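Local coordinates for protein transcriptional activator HlyU (Vibrio cholerae, PDB 4K2E) that binds DNA as a winged-helix transcription factor and activates expression of the hemolysin gene hlyA, a virulence determinant, at residues A[24-27]-A[28-32]; A[81-85]-A[86-90]; A[100-103]-A[104-107]. One frame throughout, in Å; residues are numbered along the deposited sequence.

Contact 1: residues A[24-27]-A[28-32]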
ATOM      1  N   LYS A  24      -2.064 -10.970  -4.124  1.00 58.21           N
ATOM      2  CA  LYS A  24      -3.375 -10.360  -3.876  1.00 51.37           C
ATOM      3  C   LYS A  24      -3.255  -9.032  -3.117  1.00 44.05           C
ATOM      4  O   LYS A  24      -3.906  -7.993  -3.447  1.00 40.12           O
ATOM      5  CB  LYS A  24      -4.267 -11.317  -3.085  1.00 65.31           C
ATOM      6  CG  LYS A  24      -5.629 -10.729  -2.704  1.00 70.66           C
ATOM      7  CD  LYS A  24      -6.559 -11.801  -2.119  1.00 83.94           C
ATOM      8  CE  LYS A  24      -7.929 -11.221  -1.748  1.00 89.34           C
ATOM      9  NZ  LYS A  24      -8.704 -12.119  -0.826  1.00 95.59           N
ATOM     10  N   ALA A  25      -2.407  -9.069  -2.091  1.00 46.58           N
ATOM     11  CA  ALA A  25      -2.128  -7.848  -1.352  1.00 43.97           C
ATOM     12  C   ALA A  25      -1.621  -6.785  -2.312  1.00 39.37           C
ATOM     13  O   ALA A  25      -1.972  -5.619  -2.196  1.00 33.70           O
ATOM     14  CB  ALA A  25      -1.117  -8.109  -0.279  1.00 42.67           C
ATOM     15  N   VAL A  26      -0.813  -7.201  -3.281  1.00 35.58           N
ATOM     16  CA  VAL A  26      -0.177  -6.255  -4.180  1.00 32.02           C
ATOM     17  C   VAL A  26      -1.210  -5.646  -5.148  1.00 38.12           C
ATOM     18  O   VAL A  26      -1.106  -4.481  -5.503  1.00 34.35           O
ATOM     19  CB  VAL A  26       1.018  -6.882  -4.927  1.00 39.88           C
ATOM     20  CG1 VAL A  26       1.441  -6.035  -6.091  1.00 37.71           C
ATOM     21  CG2 VAL A  26       2.219  -7.051  -3.962  1.00 45.39           C
ATOM     22  N   VAL A  27      -2.217  -6.419  -5.548  1.00 37.80           N
ATOM     23  CA  VAL A  27      -3.320  -5.822  -6.321  1.00 38.03           C
ATOM     24  C   VAL A  27      -3.917  -4.659  -5.548  1.00 34.78           C
ATOM     25  O   VAL A  27      -4.110  -3.536  -6.082  1.00 35.66           O
ATOM     26  CB  VAL A  27      -4.458  -6.810  -6.619  1.00 35.59           C
ATOM     27  CG1 VAL A  27      -5.651  -6.045  -7.268  1.00 38.85           C
ATOM     28  CG2 VAL A  27      -3.947  -7.915  -7.505  1.00 43.64           C
ATOM     29  N   LEU A  28      -4.195  -4.923  -4.279  1.00 34.84           N
ATOM     30  CA  LEU A  28      -4.728  -3.852  -3.451  1.00 28.63           C
ATOM     31  C   LEU A  28      -3.787  -2.642  -3.320  1.00 35.25           C
ATOM     32  O   LEU A  28      -4.198  -1.492  -3.445  1.00 32.78           O
ATOM     33  CB  LEU A  28      -5.050  -4.394  -2.077  1.00 32.40           C
ATOM     34  CG  LEU A  28      -5.481  -3.317  -1.094  1.00 38.65           C
ATOM     35  CD1 LEU A  28      -6.969  -3.002  -1.287  1.00 47.11           C
ATOM     36  CD2 LEU A  28      -5.170  -3.791   0.325  1.00 42.24           C
ATOM     37  N   LEU A  29      -2.506  -2.920  -3.063  1.00 34.00           N
ATOM     38  CA  LEU A  29      -1.517  -1.861  -2.876  1.00 30.75           C
ATOM     39  C   LEU A  29      -1.326  -1.023  -4.146  1.00 34.33           C
ATOM     40  O   LEU A  29      -1.164   0.196  -4.069  1.00 29.90           O
ATOM     41  CB  LEU A  29      -0.161  -2.466  -2.390  1.00 27.69           C
ATOM     42  CG  LEU A  29      -0.301  -3.122  -1.013  1.00 32.82           C
ATOM     43  CD1 LEU A  29       0.826  -4.093  -0.722  1.00 36.02           C
ATOM     44  CD2 LEU A  29      -0.314  -2.029   0.030  1.00 35.46           C
ATOM     45  N   LYS A  30      -1.308  -1.684  -5.299  1.00 31.96           N
ATOM     46  CA  LYS A  30      -1.121  -1.005  -6.571  1.00 34.57           C
ATOM     47  C   LYS A  30      -2.350  -0.103  -6.840  1.00 32.13           C
ATOM     48  O   LYS A  30      -2.189   1.003  -7.351  1.00 37.08           O
ATOM     49  CB  LYS A  30      -0.964  -2.004  -7.730  1.00 38.07           C
ATOM     50  CG  LYS A  30       0.402  -2.704  -7.762  1.00 36.66           C
ATOM     51  CD  LYS A  30       0.608  -3.531  -9.024  1.00 38.62           C
ATOM     52  CE  LYS A  30       2.027  -4.053  -9.096  1.00 41.53           C
ATOM     53  NZ  LYS A  30       2.156  -5.202 -10.042  1.00 41.85           N
ATOM     54  N   ALA A  31      -3.531  -0.557  -6.444  1.00 30.75           N
ATOM     55  CA  ALA A  31      -4.708   0.304  -6.640  1.00 33.20           C
ATOM     56  C   ALA A  31      -4.635   1.532  -5.704  1.00 37.41           C
ATOM     57  O   ALA A  31      -4.966   2.650  -6.117  1.00 37.02           O
ATOM     58  CB  ALA A  31      -6.018  -0.473  -6.501  1.00 32.90           C
ATOM     59  N   MET A  32      -4.130   1.343  -4.484  1.00 29.65           N
ATOM     60  CA  MET A  32      -3.932   2.466  -3.564  1.00 28.12           C
ATOM     61  C   MET A  32      -2.765   3.408  -3.800  1.00 34.92           C
ATOM     62  O   MET A  32      -2.729   4.513  -3.242  1.00 37.38           O
ATOM     63  CB  MET A  32      -3.846   1.942  -2.114  1.00 29.23           C
ATOM     64  CG  MET A  32      -5.100   1.121  -1.775  1.00 30.09           C
ATOM     65  SD  MET A  32      -4.915   0.528  -0.059  1.00 38.13           S
ATOM     66  CE  MET A  32      -4.641   2.099   0.718  1.00 70.14           C
TER
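Val26 and Lys30 meet one turn apart near the C-terminal end of helix 16-32, the first helix of this ArsR-type winged-helix protein. The backbone bonds come first. Four i to i+4 hydrogen bonds in a row join 24-27 to 28-32: Leu28 N to Lys24 O, Leu29 N to Ala25 O, Lys30 N to Val26 O and Ala31 N to Val27 O. The shortest is Lys30 N to Val26 O at 2.8 Å. Leu29 N lies in the carbonyl plane of Ala25, while the other three donors are tilted from theirs by 21 to 25°.

Side-chain packing follows. Leu29 CG is turned away from its own carbonyl carbon (chi1 -64°) and lies 3.2 Å from Ala25 O. This carries CD1 back over the preceding turn, where it makes a loose apolar contact with Ala25 CB at 4.5 Å.

Other parts of the fold pack on this helix. Leu28 packs on Val96 of helix 94-108 and on Leu77. In the second subunit, Tyr107 packs on Lys24, Ala25 and Leu28, and Leu38 packs on Leu29.

The last group is the aliphatic stem of exposed Lys30, which meets the buried Val26. Lys30 runs extended beyond CG and slants across the Val26 side chain. Its CG is 3.2 Å from Val26 O, and its CE is 3.6 Å from Val26 CG1.

Contact 2: residues A[81-85]-A[86-90]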
ATOM      1  N   ARG A  81     -23.730   2.854  -6.458  1.00 50.24           N
ATOM      2  CA  ARG A  81     -25.166   2.772  -6.718  1.00 54.64           C
ATOM      3  C   ARG A  81     -25.599   4.034  -7.423  1.00 54.57           C
ATOM      4  O   ARG A  81     -24.898   5.045  -7.378  1.00 52.85           O
ATOM      5  CB  ARG A  81     -25.983   2.531  -5.449  1.00 62.99           C
ATOM      6  CG  ARG A  81     -25.933   3.640  -4.442  1.00 63.98           C
ATOM      7  CD  ARG A  81     -26.941   3.417  -3.316  1.00 61.52           C
ATOM      8  NE  ARG A  81     -26.833   4.495  -2.339  1.00 58.25           N
ATOM      9  CZ  ARG A  81     -27.620   5.566  -2.315  1.00 64.07           C
ATOM     10  NH1 ARG A  81     -28.607   5.695  -3.195  1.00 63.02           N
ATOM     11  NH2 ARG A  81     -27.429   6.502  -1.395  1.00 66.44           N
ATOM     12  N   LYS A  82     -26.738   3.969  -8.094  1.00 59.11           N
ATOM     13  CA  LYS A  82     -27.223   5.094  -8.869  1.00 61.31           C
ATOM     14  C   LYS A  82     -28.525   5.590  -8.266  1.00 62.78           C
ATOM     15  O   LYS A  82     -29.391   4.785  -7.932  1.00 59.65           O
ATOM     16  CB  LYS A  82     -27.455   4.654 -10.314  1.00 68.86           C
ATOM     17  CG  LYS A  82     -27.921   5.754 -11.252  1.00 74.98           C
ATOM     18  CD  LYS A  82     -26.743   6.510 -11.855  1.00 79.51           C
ATOM     19  CE  LYS A  82     -27.140   7.270 -13.121  1.00 90.57           C
ATOM     20  NZ  LYS A  82     -25.938   7.540 -13.969  1.00 92.53           N
ATOM     21  N   GLU A  83     -28.645   6.911  -8.123  1.00 60.83           N
ATOM     22  CA  GLU A  83     -29.884   7.551  -7.696  1.00 64.50           C
ATOM     23  C   GLU A  83     -30.147   8.805  -8.540  1.00 65.78           C
ATOM     24  O   GLU A  83     -29.358   9.754  -8.522  1.00 64.35           O
ATOM     25  CB  GLU A  83     -29.844   7.902  -6.205  1.00 63.65           C
ATOM     26  CG  GLU A  83     -31.133   8.546  -5.699  1.00 71.95           C
ATOM     27  CD  GLU A  83     -31.075   8.877  -4.227  1.00 75.49           C
ATOM     28  OE1 GLU A  83     -30.230   8.294  -3.523  1.00 73.69           O
ATOM     29  OE2 GLU A  83     -31.871   9.727  -3.775  1.00 85.45           O
ATOM     30  N   ALA A  84     -31.266   8.795  -9.266  1.00 69.46           N
ATOM     31  CA  ALA A  84     -31.530   9.785 -10.302  1.00 74.98           C
ATOM     32  C   ALA A  84     -30.314   9.921 -11.220  1.00 78.34           C
ATOM     33  O   ALA A  84     -29.911   8.949 -11.875  1.00 78.50           O
ATOM     34  CB  ALA A  84     -31.940  11.140  -9.692  1.00 76.99           C
ATOM     35  N   GLN A  85     -29.713  11.110 -11.241  1.00 78.75           N
ATOM     36  CA  GLN A  85     -28.555  11.384 -12.097  1.00 79.59           C
ATOM     37  C   GLN A  85     -27.249  11.429 -11.313  1.00 75.60           C
ATOM     38  O   GLN A  85     -26.274  12.052 -11.733  1.00 77.28           O
ATOM     39  CB  GLN A  85     -28.758  12.693 -12.859  1.00 89.13           C
ATOM     40  CG  GLN A  85     -30.044  12.724 -13.658  1.00 99.79           C
ATOM     41  CD  GLN A  85     -30.121  11.590 -14.652  1.00102.03           C
ATOM     42  OE1 GLN A  85     -31.086  10.823 -14.668  1.00106.44           O
ATOM     43  NE2 GLN A  85     -29.100  11.475 -15.493  1.00 98.82           N
ATOM     44  N   THR A  86     -27.231  10.746 -10.177  1.00 69.57           N
ATOM     45  CA  THR A  86     -26.075  10.755  -9.301  1.00 64.50           C
ATOM     46  C   THR A  86     -25.531   9.343  -9.100  1.00 60.35           C
ATOM     47  O   THR A  86     -26.285   8.426  -8.791  1.00 58.09           O
ATOM     48  CB  THR A  86     -26.458  11.331  -7.921  1.00 66.76           C
ATOM     49  OG1 THR A  86     -26.922  12.687  -8.063  1.00 68.27           O
ATOM     50  CG2 THR A  86     -25.273  11.284  -6.982  1.00 64.01           C
ATOM     51  N   VAL A  87     -24.227   9.164  -9.293  1.00 56.00           N
ATOM     52  CA  VAL A  87     -23.576   7.913  -8.914  1.00 52.41           C
ATOM     53  C   VAL A  87     -22.862   8.099  -7.591  1.00 48.07           C
ATOM     54  O   VAL A  87     -22.106   9.064  -7.402  1.00 49.47           O
ATOM     55  CB  VAL A  87     -22.594   7.375  -9.994  1.00 56.84           C
ATOM     56  CG1 VAL A  87     -22.067   6.028  -9.594  1.00 53.17           C
ATOM     57  CG2 VAL A  87     -23.288   7.255 -11.348  1.00 57.91           C
ATOM     58  N   PHE A  88     -23.145   7.188  -6.670  1.00 46.70           N
ATOM     59  CA  PHE A  88     -22.638   7.222  -5.311  1.00 44.70           C
ATOM     60  C   PHE A  88     -21.650   6.101  -5.090  1.00 40.26           C
ATOM     61  O   PHE A  88     -21.959   4.944  -5.354  1.00 41.50           O
ATOM     62  CB  PHE A  88     -23.779   7.007  -4.321  1.00 47.97           C
ATOM     63  CG  PHE A  88     -24.630   8.221  -4.104  1.00 50.43           C
ATOM     64  CD1 PHE A  88     -24.097   9.361  -3.490  1.00 51.49           C
ATOM     65  CD2 PHE A  88     -25.957   8.232  -4.506  1.00 59.29           C
ATOM     66  CE1 PHE A  88     -24.882  10.486  -3.283  1.00 55.14           C
ATOM     67  CE2 PHE A  88     -26.742   9.347  -4.310  1.00 57.02           C
ATOM     68  CZ  PHE A  88     -26.210  10.474  -3.692  1.00 60.34           C
ATOM     69  N   TYR A  89     -20.497   6.450  -4.538  1.00 44.64           N
ATOM     70  CA  TYR A  89     -19.421   5.484  -4.304  1.00 44.84           C
ATOM     71  C   TYR A  89     -19.240   5.194  -2.818  1.00 44.57           C
ATOM     72  O   TYR A  89     -19.378   6.107  -2.000  1.00 46.80           O
ATOM     73  CB  TYR A  89     -18.116   6.064  -4.859  1.00 40.54           C
ATOM     74  CG  TYR A  89     -17.984   5.865  -6.342  1.00 47.05           C
ATOM     75  CD1 TYR A  89     -18.690   6.649  -7.251  1.00 41.34           C
ATOM     76  CD2 TYR A  89     -17.178   4.862  -6.839  1.00 46.45           C
ATOM     77  CE1 TYR A  89     -18.574   6.427  -8.625  1.00 46.39           C
ATOM     78  CE2 TYR A  89     -17.050   4.639  -8.187  1.00 45.14           C
ATOM     79  CZ  TYR A  89     -17.735   5.424  -9.079  1.00 41.62           C
ATOM     80  OH  TYR A  89     -17.578   5.156 -10.415  1.00 44.38           O
ATOM     81  N   THR A  90     -18.918   3.944  -2.471  1.00 39.53           N
ATOM     82  CA  THR A  90     -18.532   3.614  -1.092  1.00 36.26           C
ATOM     83  C   THR A  90     -17.324   2.661  -1.143  1.00 39.62           C
ATOM     84  O   THR A  90     -17.073   2.048  -2.172  1.00 36.28           O
ATOM     85  CB  THR A  90     -19.629   2.864  -0.346  1.00 39.32           C
ATOM     86  OG1 THR A  90     -20.237   1.933  -1.234  1.00 43.46           O
ATOM     87  CG2 THR A  90     -20.707   3.805   0.175  1.00 43.69           C
TER
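Arg81 and Phe88 face each other across a beta hairpin, the wing of the winged-helix fold. Strands 81-83 and 86-90 run antiparallel and are joined by a type II' turn from Glu83 to Thr86. Arg81 with Phe88 and Glu83 with Thr86 are hydrogen-bonded pairs, and Lys82 with Val87 is a non-hydrogen-bonded pair between them. Phe88 N to Arg81 O is nearly straight. At the turn, Thr86 N binds Glu83 O from above the carbonyl plane, 42° out of it.

From CB, the Arg81 chain turns between its own backbone N and carbonyl carbon (chi1 65°), then extends as far as NE. CG passes 4.0 Å from Phe88 CB. CZ comes to 3.8 Å from Phe88 CD2, which lies over one guanidinium face, toward its rim. The guanidinium and ring planes are 27° apart. NH1 makes a salt bridge to Glu83 OE1 at 3.1 Å, almost in the guanidinium plane and on the anti side of the carboxylate. NH2 lies over a face of the Phe88 ring and forms a second salt bridge, with Glu48. The two acids probably help to fix the guanidinium against the ring.

Glu83 also touches the phenyl group: its OE1 is 3.7 Å from Phe88 CE2, and its CB sits at the ring edge. Thr86 CG2 lies over a ring face. On the opposite side of the sheet, Lys82 CD packs 3.6 Å from Val87 CG2.

Strand 86-91 is the middle one of three. Tyr89 bonds through the backbone to Leu49 of strand 49-50, and Val87 to Val51 at the start of helix 51-58. Tyr89 also packs on Val78 and Thr80 of strand 78-83.

Contact 3: residues A[100-103]-A[104-107]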
ATOM      1  N   ILE A 100      -7.569   1.693   4.859  1.00 34.34           N
ATOM      2  CA  ILE A 100      -7.872   3.111   4.856  1.00 36.14           C
ATOM      3  C   ILE A 100      -8.015   3.635   6.295  1.00 41.17           C
ATOM      4  O   ILE A 100      -7.529   4.718   6.615  1.00 44.03           O
ATOM      5  CB  ILE A 100      -9.150   3.434   4.037  1.00 42.36           C
ATOM      6  CG1 ILE A 100      -8.966   3.013   2.581  1.00 41.80           C
ATOM      7  CG2 ILE A 100      -9.465   4.933   4.094  1.00 39.66           C
ATOM      8  CD1 ILE A 100      -7.752   3.637   1.931  1.00 42.79           C
ATOM      9  N   GLU A 101      -8.651   2.854   7.167  1.00 41.73           N
ATOM     10  CA  GLU A 101      -8.763   3.248   8.564  1.00 50.11           C
ATOM     11  C   GLU A 101      -7.378   3.480   9.125  1.00 42.41           C
ATOM     12  O   GLU A 101      -7.122   4.502   9.790  1.00 45.03           O
ATOM     13  CB  GLU A 101      -9.444   2.168   9.404  1.00 54.06           C
ATOM     14  CG  GLU A 101     -10.928   2.101   9.287  1.00 64.92           C
ATOM     15  CD  GLU A 101     -11.494   0.982  10.129  1.00 79.16           C
ATOM     16  OE1 GLU A 101     -12.541   0.413   9.745  1.00 81.56           O
ATOM     17  OE2 GLU A 101     -10.880   0.665  11.173  1.00 86.65           O
ATOM     18  N   LEU A 102      -6.489   2.517   8.859  1.00 40.90           N
ATOM     19  CA  LEU A 102      -5.138   2.596   9.394  1.00 41.17           C
ATOM     20  C   LEU A 102      -4.411   3.832   8.872  1.00 39.63           C
ATOM     21  O   LEU A 102      -3.805   4.579   9.629  1.00 41.85           O
ATOM     22  CB  LEU A 102      -4.330   1.313   9.089  1.00 38.63           C
ATOM     23  CG  LEU A 102      -2.860   1.410   9.529  1.00 39.08           C
ATOM     24  CD1 LEU A 102      -2.764   1.722  11.009  1.00 43.03           C
ATOM     25  CD2 LEU A 102      -2.084   0.118   9.207  1.00 46.57           C
ATOM     26  N   LEU A 103      -4.477   4.040   7.574  1.00 36.94           N
ATOM     27  CA  LEU A 103      -3.798   5.181   6.972  1.00 41.46           C
ATOM     28  C   LEU A 103      -4.324   6.492   7.521  1.00 45.80           C
ATOM     29  O   LEU A 103      -3.575   7.454   7.700  1.00 47.00           O
ATOM     30  CB  LEU A 103      -3.964   5.150   5.455  1.00 43.70           C
ATOM     31  CG  LEU A 103      -3.105   4.051   4.833  1.00 42.37           C
ATOM     32  CD1 LEU A 103      -3.516   3.881   3.399  1.00 40.89           C
ATOM     33  CD2 LEU A 103      -1.650   4.434   4.954  1.00 44.90           C
ATOM     34  N   HIS A 104      -5.627   6.527   7.784  1.00 51.86           N
ATOM     35  CA  HIS A 104      -6.246   7.700   8.350  1.00 51.55           C
ATOM     36  C   HIS A 104      -5.629   7.963   9.717  1.00 52.10           C
ATOM     37  O   HIS A 104      -5.189   9.077  10.003  1.00 57.60           O
ATOM     38  CB  HIS A 104      -7.764   7.499   8.452  1.00 58.56           C
ATOM     39  CG  HIS A 104      -8.525   8.771   8.661  1.00 70.59           C
ATOM     40  ND1 HIS A 104      -8.498   9.807   7.753  1.00 75.08           N
ATOM     41  CD2 HIS A 104      -9.316   9.178   9.678  1.00 76.42           C
ATOM     42  CE1 HIS A 104      -9.247  10.799   8.201  1.00 80.15           C
ATOM     43  NE2 HIS A 104      -9.756  10.443   9.365  1.00 82.92           N
ATOM     44  N   ARG A 105      -5.573   6.934  10.559  1.00 52.46           N
ATOM     45  CA  ARG A 105      -4.990   7.092  11.893  1.00 53.02           C
ATOM     46  C   ARG A 105      -3.504   7.509  11.870  1.00 52.39           C
ATOM     47  O   ARG A 105      -3.091   8.347  12.657  1.00 64.85           O
ATOM     48  CB  ARG A 105      -5.194   5.823  12.734  1.00 65.59           C
ATOM     49  CG  ARG A 105      -4.128   5.599  13.819  1.00 74.71           C
ATOM     50  CD  ARG A 105      -4.474   4.448  14.779  1.00 79.45           C
ATOM     51  NE  ARG A 105      -4.553   3.147  14.113  1.00 81.41           N
ATOM     52  CZ  ARG A 105      -5.685   2.606  13.663  1.00 79.63           C
ATOM     53  NH1 ARG A 105      -6.831   3.258  13.812  1.00 83.16           N
ATOM     54  NH2 ARG A 105      -5.676   1.417  13.063  1.00 72.25           N
ATOM     55  N   LEU A 106      -2.720   6.939  10.960  1.00 48.05           N
ATOM     56  CA  LEU A 106      -1.283   7.248  10.881  1.00 49.17           C
ATOM     57  C   LEU A 106      -1.030   8.657  10.347  1.00 56.18           C
ATOM     58  O   LEU A 106      -0.108   9.351  10.791  1.00 55.26           O
ATOM     59  CB  LEU A 106      -0.571   6.256   9.963  1.00 45.84           C
ATOM     60  CG  LEU A 106      -0.579   4.778  10.349  1.00 48.08           C
ATOM     61  CD1 LEU A 106      -0.083   3.917   9.177  1.00 44.40           C
ATOM     62  CD2 LEU A 106       0.222   4.538  11.630  1.00 50.10           C
ATOM     63  N   TYR A 107      -1.870   9.070   9.398  1.00 54.76           N
ATOM     64  CA  TYR A 107      -1.639  10.282   8.613  1.00 58.70           C
ATOM     65  C   TYR A 107      -2.642  11.441   8.834  1.00 67.71           C
ATOM     66  O   TYR A 107      -2.263  12.610   8.747  1.00 67.24           O
ATOM     67  CB  TYR A 107      -1.507   9.923   7.123  1.00 57.99           C
ATOM     68  CG  TYR A 107      -0.249   9.134   6.816  1.00 55.12           C
ATOM     69  CD1 TYR A 107       1.008   9.716   6.958  1.00 62.30           C
ATOM     70  CD2 TYR A 107      -0.314   7.815   6.388  1.00 47.42           C
ATOM     71  CE1 TYR A 107       2.160   9.004   6.688  1.00 60.28           C
ATOM     72  CE2 TYR A 107       0.846   7.086   6.121  1.00 49.41           C
ATOM     73  CZ  TYR A 107       2.072   7.691   6.264  1.00 58.00           C
ATOM     74  OH  TYR A 107       3.222   6.977   6.005  1.00 65.62           O
TER
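His104 opens the second half of this helical stretch by bonding its backbone N to Ile100 O at 2.9 Å. Its CB rests 3.3 Å from the same oxygen, and the imidazole leads away from residues 100-103; the side chain touches Gln109.

Arg105 N binds Glu101 O. The arginine side chain bends at chi3 (63°), which folds the guanidinium back across Leu102. NH2 then lies 3.6 Å from Leu102 CD1, and Leu102 CA and Glu101 O are over one guanidinium face. The Glu101 carboxylate is nearby but not in contact: its OE2 is 5.5 Å from Arg105 NH1, close enough for a weak attraction at most.

All of this belongs to helix 94-108, the C-terminal helix of the winged-helix domain, which takes part in the subunit contact. Leu102 packs on Leu102 of the second subunit, and both Leu103 and Leu106 pack on its Met99.

Leu106 N bonds to Leu102 O nearly in line with the carbonyl, with a C=O...N angle of 164°. The two leucine side chains meet at a slant, Leu106 CD1 lying 3.8 Å from Leu102 CG.

Tyr107 N binds Leu103 O at 2.9 Å, but with a more bent N-H...O angle of 140°. The helix widens here into a pi-type turn. The Tyr107 side chain runs beside Leu103 in the same direction. Leu103 CD2 meets the ring at its edge, 3.8 Å from Tyr107 CE2. The backbone O of Tyr107 accepts a hydrogen bond from Asn21 ND2 of the second subunit.

How the contacts relate
Contacts 1 and 3 lie on the first and last helices of the chain and touch directly. Met32 CE of contact 1 is 3.4 Å from Leu103 CD1 and 3.7 Å from Ile100 CD1 of contact 3, although their centres are about 16 Å apart. Both also reach the second subunit, contact 3 of one chain meeting contact 1 of the other. Contact 2 stands apart in the wing. Its centre is about 25 Å from that of contact 1 and about 26 Å from that of contact 3, on the opposite side of the chain's centre from each. The predicted DNA-binding helix-turn-helix, residues 51-70, precedes the hairpin in sequence.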